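Local coordinates for Lactamase_B domain-containing protein (Pontibacter korlensis, PDB 6XFR), which probably hydrolyses beta-lactam antibiotics to substituted beta-amino acids, as a zinc-dependent class B1 metallo-beta-lactamase, at residues G43-D48 with V71-P76; D82-M87 with N110-P115; G128-E133 with P151-L156; Y135-G140 with Q186-R191; C160-L165 with S212-L217. One frame throughout, in Å; residues are numbered along the deposited sequence.

Interaction 1 (G43-D48 with V71-P76); sequences GAVLID and VKVCVP
Two parallel strands of a beta-alpha-beta crossover meet here, and Leu46, in the first of them, is gripped through both of its backbone polar atoms. Leu46 N donates to Val73 O at 3.0 Å, and Leu46 O receives Val75 N at 2.8 Å. Earlier along the pair, Ala44 O takes Lys72 N at 2.8 Å; at the far end Asp48 N reaches Val75 O at 3.1 Å. The short strand axes differ in direction by 19°, as expected of a parallel pair. The connection between them is helix 53-67, which lies on the face carrying Ala44, Leu46 and Val71: Leu46 touches Leu59, and Val71 touches Leu60 and Ile63. On that face Leu46 CB sits 3.9 Å from Val71 CG1 and 3.8 Å from Cys74 CB. The other face bears Val45, Ile47, Val73 and Val75. Val45 and Val73 run side by side, their CG2 and CG1 methyls 3.9 Å apart; a chi1 of 77° sets Val73 CG1 between its own backbone N and carbonyl carbon. Ile47 lies alongside Val75, its CD1 3.8 Å from Val75 CB, while its side chain also meets Phe157 of strand 155-159 in the second sheet of the alpha-beta/beta-alpha sandwich. Beyond the strand, the carboxylate of Asp48 passes near Pro76 but takes its salt bridge from Lys83.

Interaction 2 (D82-M87 with N110-P115); sequences DKLGGM and NSKGTP. With ZN (zinc ion), chain O; SO4 (sulfate ion), chain X.
The bond from Met87 N to Leu84 O, 3.0 Å long, closes a type I turn from Leu84 to Met87, the two residues whose side chains meet loop 110-115. Leu84 directs CD2 at Lys112 CB, 4.2 Å away, and the two side chains cross at a slant. Of the Lys112 side chain, CB makes this contact; the rest bends away, and NZ makes a long, weak ion pair with Asp81. Met87 reaches further. With CG anti to the backbone N (chi1 163°) and the next torsion extended, SD arrives 4.0 Å from Pro115 N; a bend at chi3 (57°) then turns the methyl CE back toward Gly113, though that approach is modelled too short to be trusted. The evidence is thus of a modest, mainly apolar contact. At the other end of segment 82-87, Asp82 OD2 binds a zinc ion at 2.2 Å; Cys160, His202 and a water 2.3 Å from the metal are its other ligands. A sulfate, probably from the crystallisation liquor, accepts a weak bond from Asp82 N to its O4 (3.4 Å). Gly86 is the N-cap of helix 87-91, so the turn links that helix to the zinc-bearing helix 81-84. Loop 110-115 leads from helix 101-109 to strand 117-119, with Lys112 touching Ala107 and Pro115 touching Ala104 of that helix.

Interaction 3 (G128-E133 with P151-L156); sequences GGQQLE and PQQKIL. With ZN (zinc ion), chain T.
Gln130 and Gln153 pair amide to amide where the turn 151-154, joining strands 147-150 and 155-159 of the second sheet, folds beside the start of strand 130-135. Lys154 and Ile155 both face Leu150, a G1 beta bulge by which the chain re-enters the sheet. The amide pair carries the clearest hydrogen bonds: Gln153 NE2 donates to Gln130 OE1 at 2.9 Å, and Gln130 NE2 returns a bond to Gln153 OE1, also at 2.9 Å. Both are nearly straight, each donor lies on an in-plane lone pair of the opposing oxygen, and the amide planes are only 20° apart, so the pair closes as an almost flat cyclic dimer. Gln130 reaches it by a bend at chi2 (78°). A second set of bonds runs between side chain and backbone. Gln152 OE1 accepts Gln131 N at 3.0 Å in a straight bond, although the donor stands 42° out of the carbonyl plane. The same amide offers NE2 to Gly129 O at 3.3 Å, a weak bond, and so bridges Gly129 and Gln131 of the facing segment. Metal binding forms the third kind: Gln131 O lies 2.5 Å from a zinc ion, around which Pro151 and Gln152 also gather; this site is separate from the zinc sites formed by His78, His80 and His141 and by Asp82, Cys160 and His202. Van der Waals contact completes the account. The ring of Pro151 is crossed obliquely by two extended side chains, its CG lying 3.6 Å from Gln131 NE2 and 3.6 Å from Glu133 OE2.

Interaction 4 (Y135-G140 with Q186-R191); sequences YFPGGG and QRLQQR
Segment 135-140, which begins at the end of strand 130-135 and continues as a loop, draws nearest to helix 181-191 where the CA atoms of Pro137 and Arg187 stand 5.9 Å apart. A stacked side-chain pair lies further along the helix. Arg191 is extended from CG to NE, with CG anti to the backbone N (chi1 -178°), and this carries its guanidinium flat over the ring of Tyr135: the group centres are 4.0 Å apart and the planes differ by 6°. Arg191 CD stands 3.5 Å from the Tyr135 ring centroid, almost on the normal, as a CH-pi contact; its CZ is displaced to one side, 33° off the normal, giving an off-centre cation-pi interaction over the CD1-CE1 side of the ring. Leu188 meets the same ring at its edge, where its CD2 is 4.4 Å from Tyr135 CD2, and also packs on Pro137 CB (4.0 Å). One turn before Arg191, Arg187 passes by Tyr135 OH and brings NH1 to Pro137 O (3.0 Å), a bond whose exact geometry is uncertain because the oxygen is crowded in the model. Beyond, Gly138 O and Gly140 N bind Asn145. Two arginines one helical turn apart therefore use different chemistry, hydrogen bonding to a carbonyl and stacking on an aromatic face, and the N-H bonds of Arg191, in a plane almost parallel to the ring, are not directed at its face.

Interaction 5 (C160-L165 with S212-L217); sequences CLVKDL and SHTLSL. With ZN (zinc ion), chain O.
A chi1 of -65° sets Thr214 OG1 beside its own backbone N and aims it at Lys163, whereas His213, with CG anti to the backbone N (chi1 174°), extends its ring toward Leu165. The threonine makes the hydrogen bond of the contact: Lys163 N donates to Thr214 OG1 at 2.9 Å, nearly straight at 166°. The hydroxyl also bonds Leu210 O one turn earlier in the helix, so two groups fix its rotation. His213 is packed on both faces, with Leu217 CG 3.8 Å above the ring plane and Leu165 O 3.6 Å above the opposite side. Asp164 O lies near its edge, while His213 NE2 is hydrogen-bonded to Ala167 O. Leu165 CD2 rests against His213 CB, and Lys163 CB is 4.2 Å from Leu217 CD1. Segment 160-165 begins at Cys160, whose SG binds zinc at 2.4 Å alongside Asp82 and His202. From that site the loop runs out of strand 155-159, Val162 touching Val198 of strand 197-200. Leu161 meets Leu188 of helix 181-191, and Thr214 of helix 209-217 touches Ile185 of helix 181-191, while Leu165 packs on Ile13 of the second subunit.

Overall arrangement
From the N terminus, interaction 1 closes the first loop, bringing strand 71-75 beside strand 43-47 by way of helix 53-67. Interaction 2 follows in series and closes the helical region 82-115; Lys83 and Leu84 join it to interaction 1. Interaction 3 links strand 130-135 to the next hairpin, and Leu132 packs on Val45 and Ile47, tying the two sheets together. Interaction 4 returns helix 181-191 to the loop after strand 130-135, and interaction 5 brings helix 209-217 back to the loop after strand 155-159. Interactions 3 and 4 cross, as do 4 and 5, which meet through Leu161. Interactions 2 and 5, centres 25 Å apart, share one zinc ion.

Interaction 1 (G43-D48 with V71-P76)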
# COMPACT_ATOMS: atom_id res chain seq x y z
N GLY B 43 21.01 -2.64 -13.09
CA GLY B 43 20.68 -3.91 -12.48
C GLY B 43 19.67 -3.72 -11.36
O GLY B 43 19.33 -2.61 -10.95
N ALA B 44 19.21 -4.86 -10.85
CA ALA B 44 18.18 -4.89 -9.83
C ALA B 44 18.77 -5.21 -8.47
O ALA B 44 19.75 -5.95 -8.35
CB ALA B 44 17.06 -5.88 -10.18
N VAL B 45 18.18 -4.63 -7.44
CA VAL B 45 18.55 -4.91 -6.07
C VAL B 45 17.42 -5.67 -5.40
O VAL B 45 16.24 -5.36 -5.60
CB VAL B 45 18.89 -3.65 -5.27
CG1 VAL B 45 18.99 -3.99 -3.80
CG2 VAL B 45 20.18 -3.12 -5.80
N LEU B 46 17.81 -6.67 -4.63
CA LEU B 46 16.91 -7.58 -3.94
C LEU B 46 17.03 -7.29 -2.45
O LEU B 46 18.14 -7.33 -1.90
CB LEU B 46 17.29 -9.02 -4.24
CG LEU B 46 16.17 -10.02 -4.25
CD1 LEU B 46 15.00 -9.37 -4.96
CD2 LEU B 46 16.68 -11.21 -4.98
N ILE B 47 15.95 -6.87 -1.84
CA ILE B 47 15.90 -6.72 -0.39
C ILE B 47 15.02 -7.85 0.12
O ILE B 47 13.79 -7.82 -0.06
CB ILE B 47 15.38 -5.34 0.05
CG1 ILE B 47 16.20 -4.24 -0.63
CG2 ILE B 47 15.46 -5.20 1.57
CD1 ILE B 47 17.64 -4.32 -0.35
N ASP B 48 15.66 -8.83 0.76
CA ASP B 48 15.06 -10.10 1.17
C ASP B 48 14.94 -11.08 0.01
O ASP B 48 14.71 -10.69 -1.14
CB ASP B 48 13.67 -9.90 1.77
CG ASP B 48 13.73 -9.45 3.20
OD1 ASP B 48 12.65 -9.20 3.78
OD2 ASP B 48 14.87 -9.34 3.74
N VAL B 71 20.12 -9.38 -11.27
CA VAL B 71 20.11 -8.96 -9.87
C VAL B 71 21.57 -8.74 -9.47
O VAL B 71 22.38 -9.67 -9.53
CB VAL B 71 19.45 -10.01 -8.96
CG1 VAL B 71 19.44 -9.55 -7.49
CG2 VAL B 71 18.05 -10.35 -9.41
N LYS B 72 21.91 -7.51 -9.10
CA LYS B 72 23.30 -7.23 -8.78
C LYS B 72 23.65 -7.71 -7.38
O LYS B 72 24.79 -8.12 -7.14
CB LYS B 72 23.58 -5.73 -8.90
CG LYS B 72 23.47 -5.17 -10.32
CD LYS B 72 23.87 -6.22 -11.34
CE LYS B 72 24.87 -5.66 -12.30
NZ LYS B 72 25.77 -6.75 -12.79
N VAL B 73 22.68 -7.69 -6.47
CA VAL B 73 22.98 -7.93 -5.06
C VAL B 73 21.68 -8.23 -4.33
O VAL B 73 20.61 -7.75 -4.71
CB VAL B 73 23.72 -6.72 -4.45
CG1 VAL B 73 22.71 -5.60 -4.16
CG2 VAL B 73 24.44 -7.11 -3.17
N CYS B 74 21.79 -8.97 -3.25
CA CYS B 74 20.63 -9.28 -2.43
C CYS B 74 21.00 -9.02 -0.98
O CYS B 74 22.07 -9.43 -0.52
CB CYS B 74 20.23 -10.74 -2.66
SG CYS B 74 19.13 -11.48 -1.43
N VAL B 75 20.09 -8.39 -0.25
CA VAL B 75 20.44 -7.92 1.08
C VAL B 75 19.38 -8.45 2.03
O VAL B 75 18.31 -7.84 2.14
CB VAL B 75 20.50 -6.39 1.14
CG1 VAL B 75 20.79 -5.90 2.58
CG2 VAL B 75 21.48 -5.82 0.12
N PRO B 76 19.61 -9.59 2.70
CA PRO B 76 18.67 -10.04 3.73
C PRO B 76 18.73 -9.10 4.92
O PRO B 76 19.75 -8.47 5.18
CB PRO B 76 19.17 -11.43 4.11
CG PRO B 76 19.94 -11.88 2.91
CD PRO B 76 20.60 -10.63 2.37

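Interaction 2 (D82-M87 with N110-P115)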
# COMPACT_ATOMS: atom_id res chain seq x y z
N ASP B 82 12.28 -16.54 6.49
CA ASP B 82 11.35 -15.70 5.72
C ASP B 82 12.04 -14.52 5.05
O ASP B 82 11.56 -14.07 4.02
CB ASP B 82 10.17 -15.22 6.60
CG ASP B 82 10.57 -14.18 7.67
OD1 ASP B 82 11.69 -14.21 8.20
OD2 ASP B 82 9.72 -13.34 8.03
N LYS B 83 13.18 -14.06 5.56
CA LYS B 83 13.94 -13.01 4.89
C LYS B 83 15.23 -13.50 4.24
O LYS B 83 15.85 -12.74 3.48
CB LYS B 83 14.29 -11.86 5.86
CG LYS B 83 13.09 -11.36 6.73
CD LYS B 83 12.13 -10.40 6.01
CE LYS B 83 11.03 -11.19 5.27
NZ LYS B 83 10.03 -10.42 4.48
N LEU B 84 15.65 -14.76 4.47
CA LEU B 84 16.95 -15.20 3.98
C LEU B 84 16.99 -16.66 3.50
O LEU B 84 18.01 -17.07 2.95
CB LEU B 84 17.99 -15.02 5.10
CG LEU B 84 19.32 -15.75 5.08
CD1 LEU B 84 20.35 -14.97 4.26
CD2 LEU B 84 19.78 -15.93 6.51
N GLY B 85 15.89 -17.42 3.63
CA GLY B 85 15.85 -18.82 3.26
C GLY B 85 15.95 -19.11 1.77
O GLY B 85 15.94 -20.28 1.38
N GLY B 86 16.02 -18.08 0.94
CA GLY B 86 16.21 -18.30 -0.48
C GLY B 86 17.61 -17.89 -0.91
O GLY B 86 17.87 -17.73 -2.10
N MET B 87 18.51 -17.72 0.07
CA MET B 87 19.88 -17.29 -0.21
C MET B 87 20.62 -18.30 -1.09
O MET B 87 21.29 -17.92 -2.07
CB MET B 87 20.64 -17.08 1.09
CG MET B 87 22.15 -17.03 0.96
SD MET B 87 22.98 -16.53 2.51
CE MET B 87 22.38 -17.75 3.68
N ASN B 110 22.84 -21.24 13.16
CA ASN B 110 21.54 -21.86 12.95
C ASN B 110 21.51 -22.59 11.62
O ASN B 110 20.43 -22.84 11.07
CB ASN B 110 20.42 -20.81 12.99
CG ASN B 110 20.30 -20.13 14.35
OD1 ASN B 110 19.73 -20.69 15.29
ND2 ASN B 110 20.83 -18.92 14.45
N SER B 111 22.69 -22.98 11.12
CA SER B 111 22.85 -23.74 9.88
C SER B 111 22.11 -23.12 8.68
O SER B 111 21.64 -23.84 7.80
CB SER B 111 22.42 -25.19 10.08
OG SER B 111 23.37 -25.91 10.87
N LYS B 112 22.06 -21.79 8.62
CA LYS B 112 21.71 -21.09 7.39
C LYS B 112 22.97 -20.91 6.53
O LYS B 112 24.10 -21.09 6.99
CB LYS B 112 21.08 -19.72 7.69
CG LYS B 112 20.04 -19.67 8.82
CD LYS B 112 18.74 -20.40 8.46
CE LYS B 112 17.86 -20.58 9.67
NZ LYS B 112 17.13 -21.87 9.59
N GLY B 113 22.78 -20.53 5.26
CA GLY B 113 23.97 -20.34 4.44
C GLY B 113 24.95 -19.28 4.93
O GLY B 113 24.72 -18.64 5.96
N THR B 114 26.03 -19.06 4.19
CA THR B 114 27.00 -18.02 4.48
C THR B 114 26.92 -16.89 3.46
O THR B 114 27.10 -17.12 2.25
CB THR B 114 28.42 -18.58 4.51
OG1 THR B 114 28.40 -19.91 5.04
CG2 THR B 114 29.30 -17.70 5.37
N PRO B 115 26.67 -15.68 3.89
CA PRO B 115 26.76 -14.54 2.98
C PRO B 115 28.13 -14.48 2.30
O PRO B 115 29.13 -14.97 2.82
CB PRO B 115 26.59 -13.33 3.90
CG PRO B 115 26.10 -13.88 5.20
CD PRO B 115 26.45 -15.30 5.29
ZN ZN O . 9.03 -12.54 10.01
S SO4 X . 10.05 -17.21 10.42
O1 SO4 X . 10.17 -15.75 10.40
O2 SO4 X . 8.63 -17.53 10.64
O3 SO4 X . 10.88 -17.75 11.49
O4 SO4 X . 10.54 -17.82 9.18
O HOH W 1 7.84 -12.34 11.98

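Interaction 3 (G128-E133 with P151-L156)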
# COMPACT_ATOMS: atom_id res chain seq x y z
N GLY B 128 23.26 2.18 -10.09
CA GLY B 128 22.40 2.59 -11.20
C GLY B 128 21.58 3.84 -10.95
O GLY B 128 20.42 3.91 -11.38
N GLY B 129 22.17 4.83 -10.29
CA GLY B 129 21.47 6.04 -9.93
C GLY B 129 20.62 5.93 -8.68
O GLY B 129 20.06 6.94 -8.23
N GLN B 130 20.50 4.75 -8.11
CA GLN B 130 19.62 4.51 -6.99
C GLN B 130 20.45 4.41 -5.71
O GLN B 130 21.41 3.63 -5.66
CB GLN B 130 18.85 3.22 -7.22
CG GLN B 130 17.97 2.84 -6.04
CD GLN B 130 16.68 3.64 -5.99
OE1 GLN B 130 15.94 3.73 -6.96
NE2 GLN B 130 16.41 4.22 -4.85
N GLN B 131 20.10 5.18 -4.69
CA GLN B 131 20.83 5.11 -3.44
C GLN B 131 20.02 4.40 -2.37
O GLN B 131 18.81 4.52 -2.30
CB GLN B 131 21.32 6.49 -2.98
CG GLN B 131 20.37 7.60 -2.83
CD GLN B 131 21.01 8.76 -2.05
OE1 GLN B 131 22.18 8.66 -1.62
NE2 GLN B 131 20.22 9.85 -1.83
N LEU B 132 20.70 3.59 -1.58
CA LEU B 132 20.12 2.78 -0.53
C LEU B 132 20.94 2.97 0.74
O LEU B 132 22.17 3.09 0.69
CB LEU B 132 20.11 1.29 -0.91
CG LEU B 132 19.37 0.81 -2.17
CD1 LEU B 132 20.25 0.94 -3.43
CD2 LEU B 132 18.86 -0.63 -2.02
N GLU B 133 20.25 2.97 1.86
CA GLU B 133 20.87 3.05 3.18
C GLU B 133 20.48 1.80 3.93
O GLU B 133 19.34 1.34 3.83
CB GLU B 133 20.40 4.28 3.92
CG GLU B 133 20.75 5.55 3.16
CD GLU B 133 20.21 6.83 3.80
OE1 GLU B 133 19.44 6.75 4.78
OE2 GLU B 133 20.58 7.93 3.31
N PRO B 151 16.18 7.01 0.41
CA PRO B 151 15.93 8.45 0.67
C PRO B 151 15.33 9.22 -0.51
O PRO B 151 14.74 10.29 -0.29
CB PRO B 151 17.33 8.98 1.04
CG PRO B 151 18.31 7.98 0.51
CD PRO B 151 17.61 6.67 0.59
N GLN B 152 15.49 8.74 -1.76
CA GLN B 152 14.89 9.45 -2.88
C GLN B 152 13.38 9.19 -2.95
O GLN B 152 12.59 10.12 -2.99
CB GLN B 152 15.60 9.06 -4.20
CG GLN B 152 17.14 9.32 -4.20
CD GLN B 152 17.98 8.43 -5.20
OE1 GLN B 152 17.92 7.19 -5.17
NE2 GLN B 152 18.80 9.09 -6.03
N GLN B 153 12.97 7.93 -2.87
CA GLN B 153 11.54 7.63 -2.86
C GLN B 153 10.92 7.78 -1.47
O GLN B 153 9.69 7.75 -1.36
CB GLN B 153 11.31 6.21 -3.40
CG GLN B 153 11.68 6.00 -4.84
CD GLN B 153 13.13 5.51 -5.03
OE1 GLN B 153 14.00 5.79 -4.20
NE2 GLN B 153 13.39 4.79 -6.12
N LYS B 154 11.74 8.02 -0.44
CA LYS B 154 11.34 8.07 0.97
C LYS B 154 10.51 6.85 1.38
O LYS B 154 9.45 6.95 2.00
CB LYS B 154 10.59 9.37 1.27
CG LYS B 154 11.33 10.61 0.80
CD LYS B 154 11.34 11.68 1.87
CE LYS B 154 12.27 12.79 1.50
NZ LYS B 154 11.47 13.91 0.94
N ILE B 155 11.05 5.67 1.08
CA ILE B 155 10.44 4.39 1.38
C ILE B 155 11.30 3.69 2.43
O ILE B 155 12.50 3.48 2.22
CB ILE B 155 10.33 3.54 0.11
CG1 ILE B 155 9.36 4.17 -0.89
CG2 ILE B 155 9.91 2.10 0.47
CD1 ILE B 155 8.97 3.25 -2.06
N LEU B 156 10.68 3.30 3.54
CA LEU B 156 11.39 2.61 4.62
C LEU B 156 10.89 1.17 4.72
O LEU B 156 9.71 0.94 4.99
CB LEU B 156 11.21 3.33 5.95
CG LEU B 156 11.71 2.49 7.11
CD1 LEU B 156 13.23 2.45 7.11
CD2 LEU B 156 11.14 3.03 8.46
ZN ZN T . 16.93 6.23 -2.18

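Interaction 4 (Y135-G140 with Q186-R191)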
# COMPACT_ATOMS: atom_id res chain seq x y z
N TYR B 135 20.57 0.20 7.84
CA TYR B 135 20.73 0.77 9.18
C TYR B 135 20.32 -0.22 10.25
O TYR B 135 19.40 -1.02 10.06
CB TYR B 135 19.93 2.06 9.33
CG TYR B 135 19.94 2.65 10.74
CD1 TYR B 135 21.07 3.27 11.25
CD2 TYR B 135 18.82 2.59 11.54
CE1 TYR B 135 21.08 3.81 12.52
CE2 TYR B 135 18.82 3.13 12.79
CZ TYR B 135 19.95 3.75 13.28
OH TYR B 135 19.91 4.28 14.56
N PHE B 136 21.06 -0.19 11.36
CA PHE B 136 20.82 -1.06 12.50
C PHE B 136 20.27 -0.23 13.64
O PHE B 136 21.03 0.56 14.22
CB PHE B 136 22.10 -1.77 12.96
CG PHE B 136 21.89 -2.67 14.15
CD1 PHE B 136 21.09 -3.81 14.04
CD2 PHE B 136 22.46 -2.35 15.39
CE1 PHE B 136 20.88 -4.62 15.14
CE2 PHE B 136 22.26 -3.15 16.50
CZ PHE B 136 21.48 -4.29 16.39
N PRO B 137 18.98 -0.32 13.96
CA PRO B 137 18.41 0.48 15.06
C PRO B 137 18.47 -0.20 16.42
O PRO B 137 18.11 0.42 17.42
CB PRO B 137 16.96 0.67 14.62
CG PRO B 137 16.65 -0.56 13.82
CD PRO B 137 17.94 -0.97 13.14
N GLY B 138 18.92 -1.45 16.47
CA GLY B 138 18.92 -2.23 17.69
C GLY B 138 18.11 -3.51 17.56
O GLY B 138 17.36 -3.72 16.60
N GLY B 139 18.30 -4.38 18.54
CA GLY B 139 17.55 -5.62 18.57
C GLY B 139 16.07 -5.35 18.83
O GLY B 139 15.70 -4.51 19.65
N GLY B 140 15.23 -6.11 18.14
CA GLY B 140 13.80 -6.07 18.36
C GLY B 140 13.28 -7.46 18.09
O GLY B 140 13.34 -8.33 18.97
N GLN B 186 11.74 3.78 18.07
CA GLN B 186 11.93 5.21 18.25
C GLN B 186 13.17 5.71 17.52
O GLN B 186 13.20 6.85 17.06
CB GLN B 186 12.00 5.52 19.74
CG GLN B 186 10.75 5.02 20.44
CD GLN B 186 10.78 5.22 21.93
OE1 GLN B 186 11.60 4.64 22.63
NE2 GLN B 186 9.88 6.06 22.43
N ARG B 187 14.19 4.87 17.38
CA ARG B 187 15.30 5.24 16.52
C ARG B 187 14.81 5.41 15.09
O ARG B 187 15.06 6.44 14.45
CB ARG B 187 16.39 4.18 16.63
CG ARG B 187 17.45 4.45 17.66
CD ARG B 187 18.22 3.19 18.09
NE ARG B 187 18.79 3.32 19.44
CZ ARG B 187 18.71 2.42 20.43
NH1 ARG B 187 18.07 1.26 20.29
NH2 ARG B 187 19.27 2.69 21.60
N LEU B 188 13.99 4.48 14.60
CA LEU B 188 13.45 4.64 13.26
C LEU B 188 12.64 5.93 13.14
O LEU B 188 12.80 6.69 12.17
CB LEU B 188 12.59 3.44 12.91
CG LEU B 188 13.32 2.11 12.82
CD1 LEU B 188 12.33 1.06 12.34
CD2 LEU B 188 14.50 2.22 11.90
N GLN B 189 11.78 6.20 14.12
CA GLN B 189 10.99 7.43 14.05
C GLN B 189 11.88 8.66 14.06
O GLN B 189 11.53 9.67 13.43
CB GLN B 189 10.01 7.53 15.19
CG GLN B 189 8.89 6.54 15.17
CD GLN B 189 8.13 6.63 16.46
OE1 GLN B 189 8.75 6.81 17.51
NE2 GLN B 189 6.78 6.54 16.41
N GLN B 190 13.03 8.62 14.73
CA GLN B 190 13.83 9.83 14.77
C GLN B 190 14.77 9.97 13.58
O GLN B 190 15.09 11.10 13.20
CB GLN B 190 14.65 9.87 16.08
CG GLN B 190 14.57 11.23 16.82
CD GLN B 190 13.12 11.62 17.20
OE1 GLN B 190 12.40 10.86 17.87
NE2 GLN B 190 12.70 12.80 16.75
N ARG B 191 15.08 8.87 12.90
CA ARG B 191 16.01 8.90 11.78
C ARG B 191 15.35 9.11 10.43
O ARG B 191 16.00 9.65 9.52
CB ARG B 191 16.82 7.61 11.77
CG ARG B 191 17.85 7.51 10.71
CD ARG B 191 18.63 6.23 10.84
NE ARG B 191 19.85 6.29 10.04
CZ ARG B 191 21.02 6.75 10.48
NH1 ARG B 191 21.16 7.19 11.73
NH2 ARG B 191 22.04 6.77 9.66

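Interaction 5 (C160-L165 with S212-L217)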
# COMPACT_ATOMS: atom_id res chain seq x y z
N CYS B 160 10.55 -7.60 9.77
CA CYS B 160 9.73 -8.05 10.89
C CYS B 160 9.91 -7.18 12.13
O CYS B 160 9.21 -7.39 13.12
CB CYS B 160 10.07 -9.52 11.22
SG CYS B 160 10.31 -10.58 9.75
N LEU B 161 10.75 -6.13 12.04
CA LEU B 161 10.87 -5.15 13.13
C LEU B 161 9.61 -4.30 13.28
O LEU B 161 9.31 -3.82 14.38
CB LEU B 161 12.09 -4.26 12.88
CG LEU B 161 12.59 -3.35 14.02
CD1 LEU B 161 12.85 -4.14 15.31
CD2 LEU B 161 13.85 -2.58 13.59
N VAL B 162 8.88 -4.08 12.19
CA VAL B 162 7.67 -3.27 12.16
C VAL B 162 6.47 -4.17 11.95
O VAL B 162 6.52 -5.10 11.13
CB VAL B 162 7.74 -2.21 11.04
CG1 VAL B 162 6.50 -1.30 11.10
CG2 VAL B 162 9.05 -1.41 11.13
N LYS B 163 5.37 -3.88 12.63
CA LYS B 163 4.14 -4.62 12.43
C LYS B 163 3.14 -3.77 11.66
O LYS B 163 3.21 -2.53 11.66
CB LYS B 163 3.56 -5.07 13.78
CG LYS B 163 4.39 -6.14 14.47
CD LYS B 163 3.55 -7.37 14.84
CE LYS B 163 3.52 -8.39 13.71
NZ LYS B 163 4.88 -8.93 13.48
N ASP B 164 2.21 -4.44 10.97
CA ASP B 164 1.17 -3.74 10.23
C ASP B 164 0.06 -3.29 11.18
O ASP B 164 -0.05 -3.76 12.33
CB ASP B 164 0.58 -4.61 9.10
CG ASP B 164 -0.30 -5.78 9.60
OD1 ASP B 164 0.25 -6.89 9.81
OD2 ASP B 164 -1.53 -5.63 9.76
N LEU B 165 -0.76 -2.34 10.69
CA LEU B 165 -1.74 -1.66 11.54
C LEU B 165 -2.89 -2.56 12.00
O LEU B 165 -3.61 -2.18 12.94
CB LEU B 165 -2.28 -0.43 10.79
CG LEU B 165 -1.27 0.70 10.62
CD1 LEU B 165 -1.86 1.75 9.74
CD2 LEU B 165 -0.93 1.27 11.96
N SER B 212 4.26 4.03 15.11
CA SER B 212 3.56 4.27 16.36
C SER B 212 2.71 3.07 16.77
O SER B 212 2.65 2.76 17.97
CB SER B 212 2.70 5.54 16.28
OG SER B 212 2.16 5.72 15.00
N HIS B 213 2.10 2.34 15.82
CA HIS B 213 1.30 1.16 16.19
C HIS B 213 2.19 0.06 16.76
O HIS B 213 1.80 -0.64 17.70
CB HIS B 213 0.49 0.63 14.99
CG HIS B 213 -0.23 -0.66 15.26
ND1 HIS B 213 -1.27 -0.76 16.17
CD2 HIS B 213 -0.08 -1.90 14.73
CE1 HIS B 213 -1.70 -2.01 16.21
NE2 HIS B 213 -1.01 -2.72 15.33
N THR B 214 3.38 -0.13 16.19
CA THR B 214 4.28 -1.11 16.78
C THR B 214 4.70 -0.68 18.18
O THR B 214 4.62 -1.48 19.12
CB THR B 214 5.48 -1.29 15.86
OG1 THR B 214 5.02 -1.86 14.62
CG2 THR B 214 6.52 -2.19 16.50
N LEU B 215 5.01 0.61 18.37
CA LEU B 215 5.28 1.11 19.71
C LEU B 215 4.14 0.80 20.67
O LEU B 215 4.36 0.43 21.83
CB LEU B 215 5.49 2.62 19.65
CG LEU B 215 6.51 3.13 20.65
CD1 LEU B 215 7.88 2.61 20.21
CD2 LEU B 215 6.46 4.65 20.75
N SER B 216 2.90 0.97 20.21
CA SER B 216 1.75 0.71 21.06
C SER B 216 1.66 -0.76 21.46
O SER B 216 1.35 -1.09 22.61
CB SER B 216 0.49 1.18 20.32
OG SER B 216 -0.69 0.73 20.96
N LEU B 217 1.89 -1.68 20.51
CA LEU B 217 1.85 -3.10 20.83
C LEU B 217 2.91 -3.50 21.86
O LEU B 217 2.67 -4.40 22.68
CB LEU B 217 2.04 -3.93 19.55
CG LEU B 217 0.91 -3.94 18.53
CD1 LEU B 217 1.33 -4.79 17.35
CD2 LEU B 217 -0.39 -4.43 19.13
ZN ZN O . 9.03 -12.54 10.01
O HOH W 1 7.84 -12.34 11.98